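PDB 3QTM: negative regulator of ofd1 from Schizosaccharomyces pombe, which is required for correct translation termination, directly inhibits ofd1 and stabilises the N-terminal transcription factor domain of sre1, which activates hypoxic gene expression. Local coordinates for residues E31-N35 with D36-A40; Q153-N156 with P157-K161; Q164-R167 with P168-Q171; D178-P182 with D183-P187. All blocks are in the same frame, centred on the assembly; numbering follows the deposited sequence.

Contact 1 (E31-N35 with D36-A40); sequences EKLEN and DDIDA
Lys32 O accepts from Asp37 N at 2.9 Å and Leu33 O from Asp36 N at 2.8 Å, the pair of backbone bonds of a Schellman motif that ends helix 15-34. Asp36 is the C-prime residue, with a positive phi of 59°. The chain turns back over the last helical turn and starts helix 38-58 at once, so this is a tight helix-to-helix corner. Asp37 serves both helices. Its backbone N closes the first one. It is also the N-cap residue of helix 38-58, and its side chain makes the capping bond. Asp37 CG lies anti to the backbone N (chi1 -168°), which brings Asp37 OD2 to Ala40 N at 3.2 Å. That N-H meets OD2 from above the carboxylate plane. The other oxygen, OD1, faces Lys32. Lys32 NZ and Asp37 OD1 are 4.5 Å apart, beyond a salt bridge, and one water joins them. The water accepts from Lys32 NZ at 2.7 Å and donates to Asp37 OD1 at 2.8 Å. The Lys32 chain bends at chi2 (-65°). Its CG and CD run past the methyl of Ala40, with Lys32 CD 3.8 Å from Ala40 CB. On another side of the turn Leu33 CD1 meets Ile38 CG1 at 4.2 Å, the two side chains crossing at a slant. Ile38 also touches Ile86 of helix 84-87. Glu34 bonds Tyr231 through OE2. The Asp37 carboxylate therefore has a different task for each oxygen. Its negative charge probably favours both the start of helix 38-58 and the nearby lysine.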
# COMPACT_ATOMS: atom_id res chain seq x y z
N GLU A 31 12.42 -8.51 -8.73
CA GLU A 31 11.98 -9.65 -9.54
C GLU A 31 12.31 -10.97 -8.84
O GLU A 31 11.50 -11.90 -8.83
CB GLU A 31 12.64 -9.63 -10.93
CG GLU A 31 12.25 -8.44 -11.78
CD GLU A 31 13.17 -8.25 -12.99
OE1 GLU A 31 14.02 -9.14 -13.25
OE2 GLU A 31 13.04 -7.20 -13.67
N LYS A 32 13.51 -11.04 -8.28
CA LYS A 32 13.93 -12.21 -7.51
C LYS A 32 13.03 -12.42 -6.28
O LYS A 32 12.65 -13.55 -5.96
CB LYS A 32 15.38 -12.08 -7.07
CG LYS A 32 16.38 -12.22 -8.21
CD LYS A 32 16.34 -13.61 -8.81
CE LYS A 32 17.07 -13.66 -10.14
NZ LYS A 32 17.19 -15.04 -10.66
N LEU A 33 12.72 -11.33 -5.59
CA LEU A 33 11.84 -11.41 -4.44
C LEU A 33 10.51 -12.03 -4.86
O LEU A 33 10.00 -12.95 -4.22
CB LEU A 33 11.63 -10.03 -3.82
CG LEU A 33 10.76 -10.01 -2.57
CD1 LEU A 33 11.31 -10.98 -1.54
CD2 LEU A 33 10.67 -8.60 -1.98
N GLU A 34 9.96 -11.52 -5.96
CA GLU A 34 8.68 -11.98 -6.49
C GLU A 34 8.66 -13.48 -6.82
O GLU A 34 7.62 -14.13 -6.70
CB GLU A 34 8.31 -11.18 -7.73
CG GLU A 34 7.00 -11.59 -8.37
CD GLU A 34 6.64 -10.70 -9.54
OE1 GLU A 34 7.45 -10.63 -10.49
OE2 GLU A 34 5.57 -10.07 -9.51
N ASN A 35 9.80 -14.01 -7.25
CA ASN A 35 9.95 -15.43 -7.49
C ASN A 35 10.37 -16.22 -6.26
O ASN A 35 10.81 -17.36 -6.36
CB ASN A 35 10.96 -15.66 -8.61
CG ASN A 35 10.35 -15.45 -9.97
OD1 ASN A 35 10.73 -14.53 -10.69
ND2 ASN A 35 9.37 -16.29 -10.33
N ASP A 36 10.23 -15.60 -5.09
CA ASP A 36 10.56 -16.26 -3.83
C ASP A 36 12.01 -16.72 -3.76
O ASP A 36 12.33 -17.70 -3.08
CB ASP A 36 9.61 -17.43 -3.57
CG ASP A 36 8.15 -17.02 -3.65
OD1 ASP A 36 7.76 -16.04 -2.98
OD2 ASP A 36 7.38 -17.69 -4.39
N ASP A 37 12.90 -16.02 -4.46
CA ASP A 37 14.33 -16.27 -4.34
C ASP A 37 14.92 -15.15 -3.49
O ASP A 37 15.47 -14.19 -4.02
CB ASP A 37 15.01 -16.31 -5.71
CG ASP A 37 16.43 -16.85 -5.63
OD1 ASP A 37 16.97 -17.20 -6.71
OD2 ASP A 37 16.99 -16.93 -4.51
N ILE A 38 14.80 -15.30 -2.18
CA ILE A 38 15.14 -14.24 -1.25
C ILE A 38 16.65 -14.06 -1.11
O ILE A 38 17.13 -12.94 -0.94
CB ILE A 38 14.53 -14.52 0.14
CG1 ILE A 38 13.01 -14.45 0.05
CG2 ILE A 38 15.05 -13.55 1.16
CD1 ILE A 38 12.33 -14.53 1.40
N ASP A 39 17.40 -15.15 -1.17
CA ASP A 39 18.85 -15.02 -1.06
C ASP A 39 19.44 -14.30 -2.25
O ASP A 39 20.37 -13.50 -2.10
CB ASP A 39 19.52 -16.37 -0.82
CG ASP A 39 19.85 -16.59 0.64
OD1 ASP A 39 19.33 -17.57 1.22
OD2 ASP A 39 20.61 -15.76 1.21
N ALA A 40 18.92 -14.57 -3.44
CA ALA A 40 19.33 -13.84 -4.64
C ALA A 40 18.99 -12.36 -4.49
O ALA A 40 19.80 -11.50 -4.80
CB ALA A 40 18.66 -14.41 -5.87
O HOH W 1 18.47 -16.71 -9.04

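Contact 2 (Q153-N156 with P157-K161); sequences QLVN and PYIEK
Val155 O accepts from Ile159 N at 2.9 Å and Asn156 O from Glu160 N at 2.8 Å, so the i to i+4 bonding of helix 151-170 runs across the join between 153-156 and 157-161. The bond to Ile159 is nearly straight, with an N-H...O angle of 174°. Tyr158 N adds a weak bond to the same Val155 oxygen. The helix is kinked at Pro157. A proline nitrogen has no hydrogen to give, and the ring takes up the space where a bond would form. Pro157 CD lies 3.6 Å from Gln153 O and 3.9 Å from Leu154 O. Tyr158 CG is anti to the carbonyl carbon (chi1 -67°), and this puts the ring edge near Leu154 O and Val155 O. CD2 of Tyr158 is 4.2 Å from Leu154 O. The ring also packs on Lys132 and Val133 of helix 119-142. Val155 and Ile159 sit one turn apart on a buried side of the helix. Val155 CG2 meets Ile159 CG1 at 4.3 Å, and both residues touch Tyr194 of helix 188-197. Ile159 CG1 also lies 3.5 Å from Val155 O. Pro157 N can thus give no bond to the preceding turn, and Tyr158 N, probably because of the kink, has just the weak one to Val155 O. The well-formed bonds from Ile159 and Glu160 resume the pattern directly after, while Gln153 O and Leu154 O lie near Pro157 CD.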
# COMPACT_ATOMS: atom_id res chain seq x y z
N GLN A 153 1.13 9.83 19.44
CA GLN A 153 2.17 10.79 19.72
C GLN A 153 3.46 10.32 19.04
O GLN A 153 4.16 11.09 18.38
CB GLN A 153 2.36 10.91 21.24
CG GLN A 153 3.41 11.91 21.66
CD GLN A 153 3.02 13.34 21.33
OE1 GLN A 153 1.85 13.65 21.14
NE2 GLN A 153 4.02 14.23 21.27
N LEU A 154 3.76 9.03 19.21
CA LEU A 154 4.97 8.41 18.68
C LEU A 154 5.10 8.48 17.16
O LEU A 154 6.15 8.83 16.64
CB LEU A 154 5.00 6.93 19.05
CG LEU A 154 5.92 6.42 20.15
CD1 LEU A 154 5.96 4.90 20.08
CD2 LEU A 154 7.30 7.01 19.98
N VAL A 155 4.02 8.15 16.46
CA VAL A 155 4.08 7.95 15.00
C VAL A 155 3.52 9.08 14.11
O VAL A 155 3.84 9.15 12.93
CB VAL A 155 3.45 6.59 14.59
CG1 VAL A 155 4.05 5.44 15.42
CG2 VAL A 155 1.95 6.61 14.74
N ASN A 156 2.71 9.97 14.67
CA ASN A 156 2.11 11.04 13.87
C ASN A 156 3.11 11.84 13.02
O ASN A 156 2.80 12.16 11.87
CB ASN A 156 1.29 12.00 14.73
CG ASN A 156 -0.13 11.49 14.98
OD1 ASN A 156 -0.81 11.95 15.91
ND2 ASN A 156 -0.58 10.54 14.17
N PRO A 157 4.30 12.17 13.58
CA PRO A 157 5.30 12.90 12.79
C PRO A 157 5.74 12.14 11.54
O PRO A 157 5.96 12.78 10.51
CB PRO A 157 6.47 13.04 13.77
CG PRO A 157 5.81 13.02 15.12
CD PRO A 157 4.72 12.01 14.98
N TYR A 158 5.88 10.82 11.63
CA TYR A 158 6.23 10.01 10.46
C TYR A 158 5.07 9.83 9.49
O TYR A 158 5.25 9.87 8.27
CB TYR A 158 6.80 8.65 10.89
CG TYR A 158 8.13 8.82 11.59
CD1 TYR A 158 9.31 8.90 10.86
CD2 TYR A 158 8.19 8.94 12.97
CE1 TYR A 158 10.54 9.08 11.50
CE2 TYR A 158 9.41 9.12 13.63
CZ TYR A 158 10.58 9.19 12.88
OH TYR A 158 11.80 9.37 13.51
N ILE A 159 3.88 9.64 10.04
CA ILE A 159 2.67 9.60 9.24
C ILE A 159 2.56 10.89 8.42
O ILE A 159 2.31 10.87 7.23
CB ILE A 159 1.43 9.47 10.14
CG1 ILE A 159 1.32 8.04 10.69
CG2 ILE A 159 0.17 9.86 9.38
CD1 ILE A 159 1.16 6.96 9.63
N GLU A 160 2.75 12.02 9.09
CA GLU A 160 2.62 13.31 8.43
C GLU A 160 3.69 13.50 7.33
O GLU A 160 3.41 14.02 6.25
CB GLU A 160 2.70 14.43 9.48
CG GLU A 160 2.66 15.84 8.92
CD GLU A 160 2.95 16.89 9.98
OE1 GLU A 160 2.37 18.00 9.90
OE2 GLU A 160 3.76 16.62 10.90
N LYS A 161 4.92 13.07 7.62
CA LYS A 161 5.98 13.13 6.61
C LYS A 161 5.68 12.23 5.43
O LYS A 161 5.95 12.59 4.29
CB LYS A 161 7.36 12.81 7.20
CG LYS A 161 7.94 13.95 8.04
CD LYS A 161 9.46 13.88 8.06
CE LYS A 161 10.07 14.89 9.04
NZ LYS A 161 10.06 14.38 10.45

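Contact 3 (Q164-R167 with P168-Q171); sequences QYLR and PLAQ
Pro168 CD rests against Gln164 O at 3.0 Å, one turn back, in the proline-kinked last turn of helix 151-170. The Pro168 nitrogen has no hydrogen, so the Gln164 carbonyl meets ring carbons instead of an N-H. Pro168 CD is also 3.4 Å from Tyr165 O, and Pro168 touches Phe122 of helix 119-142. With an alanine here the ring would be gone, and the backbone would probably lose its fixed bend and the apolar cover over Gln164 O and Phe122. Leu169 comes next. Leu169 CG is anti to the carbonyl carbon (chi1 -62°) and lies 3.4 Å from Tyr165 O. Leu169 CD1 reaches Leu166 CD2 at 4.4 Å, and both leucines pack on Leu217 of helix 213-220. Ala170 N then donates to Leu166 O at 3.0 Å and more weakly to Arg167 O. The N-H...O angle of the first bond is 138°, so the helical pattern is already poor here. The methyl of Ala170 points back to the preceding turn and also touches Ile213. Gln171 follows. Its side chain bends at chi2 and lies alongside that of Arg167, pointing the same way. The Arg167 guanidinium forms a salt bridge with Asp209, and Gln171 CG lies 3.5 Å from Arg167 O.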
# COMPACT_ATOMS: atom_id res chain seq x y z
N GLN A 164 3.13 13.95 3.31
CA GLN A 164 3.73 15.09 2.63
C GLN A 164 4.34 14.66 1.28
O GLN A 164 4.21 15.37 0.28
CB GLN A 164 4.79 15.75 3.53
CG GLN A 164 5.64 16.81 2.84
CD GLN A 164 6.81 17.30 3.69
OE1 GLN A 164 6.94 16.95 4.86
NE2 GLN A 164 7.66 18.11 3.09
N TYR A 165 4.98 13.50 1.23
CA TYR A 165 5.58 13.09 -0.03
C TYR A 165 4.66 12.27 -0.94
O TYR A 165 4.86 12.24 -2.14
CB TYR A 165 6.93 12.41 0.19
CG TYR A 165 7.91 13.38 0.82
CD1 TYR A 165 8.51 14.39 0.07
CD2 TYR A 165 8.19 13.32 2.18
CE1 TYR A 165 9.38 15.28 0.64
CE2 TYR A 165 9.06 14.22 2.77
CZ TYR A 165 9.65 15.20 2.00
OH TYR A 165 10.50 16.08 2.59
N LEU A 166 3.63 11.65 -0.36
CA LEU A 166 2.67 10.91 -1.17
C LEU A 166 1.74 11.85 -1.95
O LEU A 166 1.37 11.57 -3.10
CB LEU A 166 1.85 9.96 -0.31
CG LEU A 166 2.58 8.76 0.32
CD1 LEU A 166 1.70 8.09 1.36
CD2 LEU A 166 3.01 7.77 -0.75
N ARG A 167 1.38 12.96 -1.33
CA ARG A 167 0.40 13.86 -1.93
C ARG A 167 0.81 14.32 -3.33
O ARG A 167 0.03 14.22 -4.26
CB ARG A 167 0.12 15.05 -1.00
CG ARG A 167 -0.89 16.04 -1.56
CD ARG A 167 -1.01 17.28 -0.67
NE ARG A 167 -1.32 16.92 0.71
CZ ARG A 167 -2.52 16.57 1.12
NH1 ARG A 167 -3.53 16.51 0.26
NH2 ARG A 167 -2.72 16.26 2.40
N PRO A 168 2.05 14.79 -3.49
CA PRO A 168 2.49 15.15 -4.85
C PRO A 168 2.41 13.98 -5.82
O PRO A 168 2.06 14.20 -6.99
CB PRO A 168 3.96 15.56 -4.66
CG PRO A 168 4.09 15.92 -3.23
CD PRO A 168 3.06 15.13 -2.47
N LEU A 169 2.74 12.77 -5.37
CA LEU A 169 2.76 11.61 -6.27
C LEU A 169 1.37 11.27 -6.76
O LEU A 169 1.21 10.73 -7.86
CB LEU A 169 3.33 10.37 -5.56
CG LEU A 169 4.77 10.47 -5.07
CD1 LEU A 169 5.13 9.21 -4.31
CD2 LEU A 169 5.73 10.70 -6.24
N ALA A 170 0.37 11.56 -5.95
CA ALA A 170 -1.00 11.20 -6.26
C ALA A 170 -1.70 12.18 -7.22
O ALA A 170 -2.79 11.91 -7.71
CB ALA A 170 -1.81 11.03 -4.98
N GLN A 171 -1.08 13.32 -7.48
CA GLN A 171 -1.67 14.30 -8.40
C GLN A 171 -1.63 13.80 -9.84
O GLN A 171 -0.70 13.09 -10.23
CB GLN A 171 -0.94 15.64 -8.30
CG GLN A 171 -1.00 16.27 -6.92
CD GLN A 171 -2.38 16.14 -6.27
OE1 GLN A 171 -2.51 15.62 -5.15
NE2 GLN A 171 -3.41 16.58 -6.99

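Contact 4 (D178-P182 with D183-P187); sequences DALTP and DSLRP
Thr181 and Ser184 face each other across the bend, Thr181 OG1 taking the backbone N-H of Ser184 while Ser184 OG reaches back to carbonyls of the first segment. Both hydroxyls sit between their own backbone N and carbonyl carbon (chi1 62° and 83°). This turns each one inward, to the backbone of the other segment. Ser184 N donates to Thr181 OG1 at 3.0 Å, and the bond is fairly straight at 162°. Ser184 OG lies 3.0 Å from Thr181 O and 3.1 Å from Ala179 O. Its single proton can go to either oxygen. Pro182 O accepts from Leu185 N at 3.2 Å, from well above the carbonyl plane. On a buried side Leu180 CD1 meets Leu185 CD2 at 3.9 Å, the chains set at an angle to each other. Leu185 continues onto Leu217 and Trp218. A type I turn runs from Asp183 to Arg186 and brings their side chains together. Arg186 NE and NH2 both grip Asp183 OD1, at 3.0 and 2.9 Å, from the same face of the carboxylate. That oxygen lies in the guanidinium plane. Arg186 NH2 also bridges to Glu82, and Asp183 OD2 to Arg30. An asparagine in place of Asp183 would probably take away the charge that holds Arg30 and Arg186 side by side, leaving Arg186 to its bridge with Glu82. The loop before helix 188-197 is thus fixed twice: hydroxyls bind its backbone, and the Asp183 carboxylate, together with Glu82, probably offsets the charge of the close arginines.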
# COMPACT_ATOMS: atom_id res chain seq x y z
N ASP A 178 8.08 4.09 -13.52
CA ASP A 178 8.04 2.64 -13.32
C ASP A 178 8.57 2.10 -11.99
O ASP A 178 8.55 0.89 -11.78
CB ASP A 178 8.66 1.88 -14.51
CG ASP A 178 10.13 2.15 -14.69
OD1 ASP A 178 10.79 2.63 -13.74
OD2 ASP A 178 10.64 1.88 -15.80
N ALA A 179 9.04 2.97 -11.09
CA ALA A 179 9.30 2.53 -9.72
C ALA A 179 7.98 2.42 -8.96
O ALA A 179 7.94 1.82 -7.89
CB ALA A 179 10.23 3.50 -9.00
N LEU A 180 6.92 3.02 -9.51
CA LEU A 180 5.60 3.02 -8.87
C LEU A 180 4.81 1.78 -9.26
O LEU A 180 3.95 1.83 -10.13
CB LEU A 180 4.81 4.29 -9.23
CG LEU A 180 3.53 4.57 -8.42
CD1 LEU A 180 3.85 5.12 -7.02
CD2 LEU A 180 2.59 5.52 -9.15
N THR A 181 5.11 0.66 -8.60
CA THR A 181 4.43 -0.61 -8.86
C THR A 181 3.54 -0.98 -7.69
O THR A 181 3.71 -0.44 -6.58
CB THR A 181 5.45 -1.73 -8.99
OG1 THR A 181 6.16 -1.86 -7.76
CG2 THR A 181 6.46 -1.44 -10.14
N PRO A 182 2.61 -1.93 -7.90
CA PRO A 182 1.81 -2.43 -6.78
C PRO A 182 2.67 -2.93 -5.62
O PRO A 182 2.31 -2.72 -4.45
CB PRO A 182 1.01 -3.58 -7.41
CG PRO A 182 0.85 -3.16 -8.83
CD PRO A 182 2.16 -2.50 -9.19
N ASP A 183 3.79 -3.56 -5.92
CA ASP A 183 4.66 -4.04 -4.85
C ASP A 183 5.26 -2.87 -4.06
O ASP A 183 5.31 -2.89 -2.83
CB ASP A 183 5.79 -4.90 -5.40
CG ASP A 183 6.75 -5.32 -4.32
OD1 ASP A 183 6.37 -6.19 -3.50
OD2 ASP A 183 7.88 -4.76 -4.27
N SER A 184 5.72 -1.84 -4.75
CA SER A 184 6.32 -0.71 -4.05
C SER A 184 5.30 0.03 -3.19
O SER A 184 5.68 0.79 -2.31
CB SER A 184 6.99 0.26 -5.01
OG SER A 184 6.03 1.14 -5.55
N LEU A 185 4.01 -0.17 -3.44
CA LEU A 185 3.00 0.50 -2.63
C LEU A 185 2.53 -0.33 -1.45
O LEU A 185 1.61 0.07 -0.76
CB LEU A 185 1.80 0.92 -3.47
CG LEU A 185 2.04 1.97 -4.55
CD1 LEU A 185 0.73 2.24 -5.35
CD2 LEU A 185 2.58 3.23 -3.90
N ARG A 186 3.17 -1.47 -1.20
CA ARG A 186 2.75 -2.29 -0.05
C ARG A 186 2.75 -1.54 1.29
O ARG A 186 1.88 -1.77 2.12
CB ARG A 186 3.55 -3.59 0.04
CG ARG A 186 2.92 -4.75 -0.71
CD ARG A 186 3.57 -6.10 -0.38
NE ARG A 186 4.93 -6.20 -0.90
CZ ARG A 186 6.03 -6.25 -0.15
NH1 ARG A 186 5.93 -6.22 1.18
NH2 ARG A 186 7.24 -6.34 -0.72
N PRO A 187 3.73 -0.64 1.52
CA PRO A 187 3.69 0.13 2.76
C PRO A 187 2.43 0.98 2.91
O PRO A 187 2.15 1.41 4.03
CB PRO A 187 4.93 1.03 2.66
CG PRO A 187 5.86 0.27 1.77
CD PRO A 187 4.96 -0.38 0.75

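How the contacts relate
The contacts follow one another along the chain in the order 1, 2, 3, 4, all in the part of the protein assigned to the Nro1 family of the TPR clan. Contact 1 turns the chain from helix 15-34 into helix 38-58. Contacts 2 and 3 are two proline kinks on one helix, 151-170, with centres about 16 Å apart. Contact 4 lies in the loop that leads on to helix 188-197. Its centre is about 14 Å from that of contact 3. The fold brings contact 4 back beside contact 1, nearest atoms about 4 Å apart, while contact 2 stays about 32 Å from contact 1 between centres. Together they shape the bends and corners of an all-helical chain.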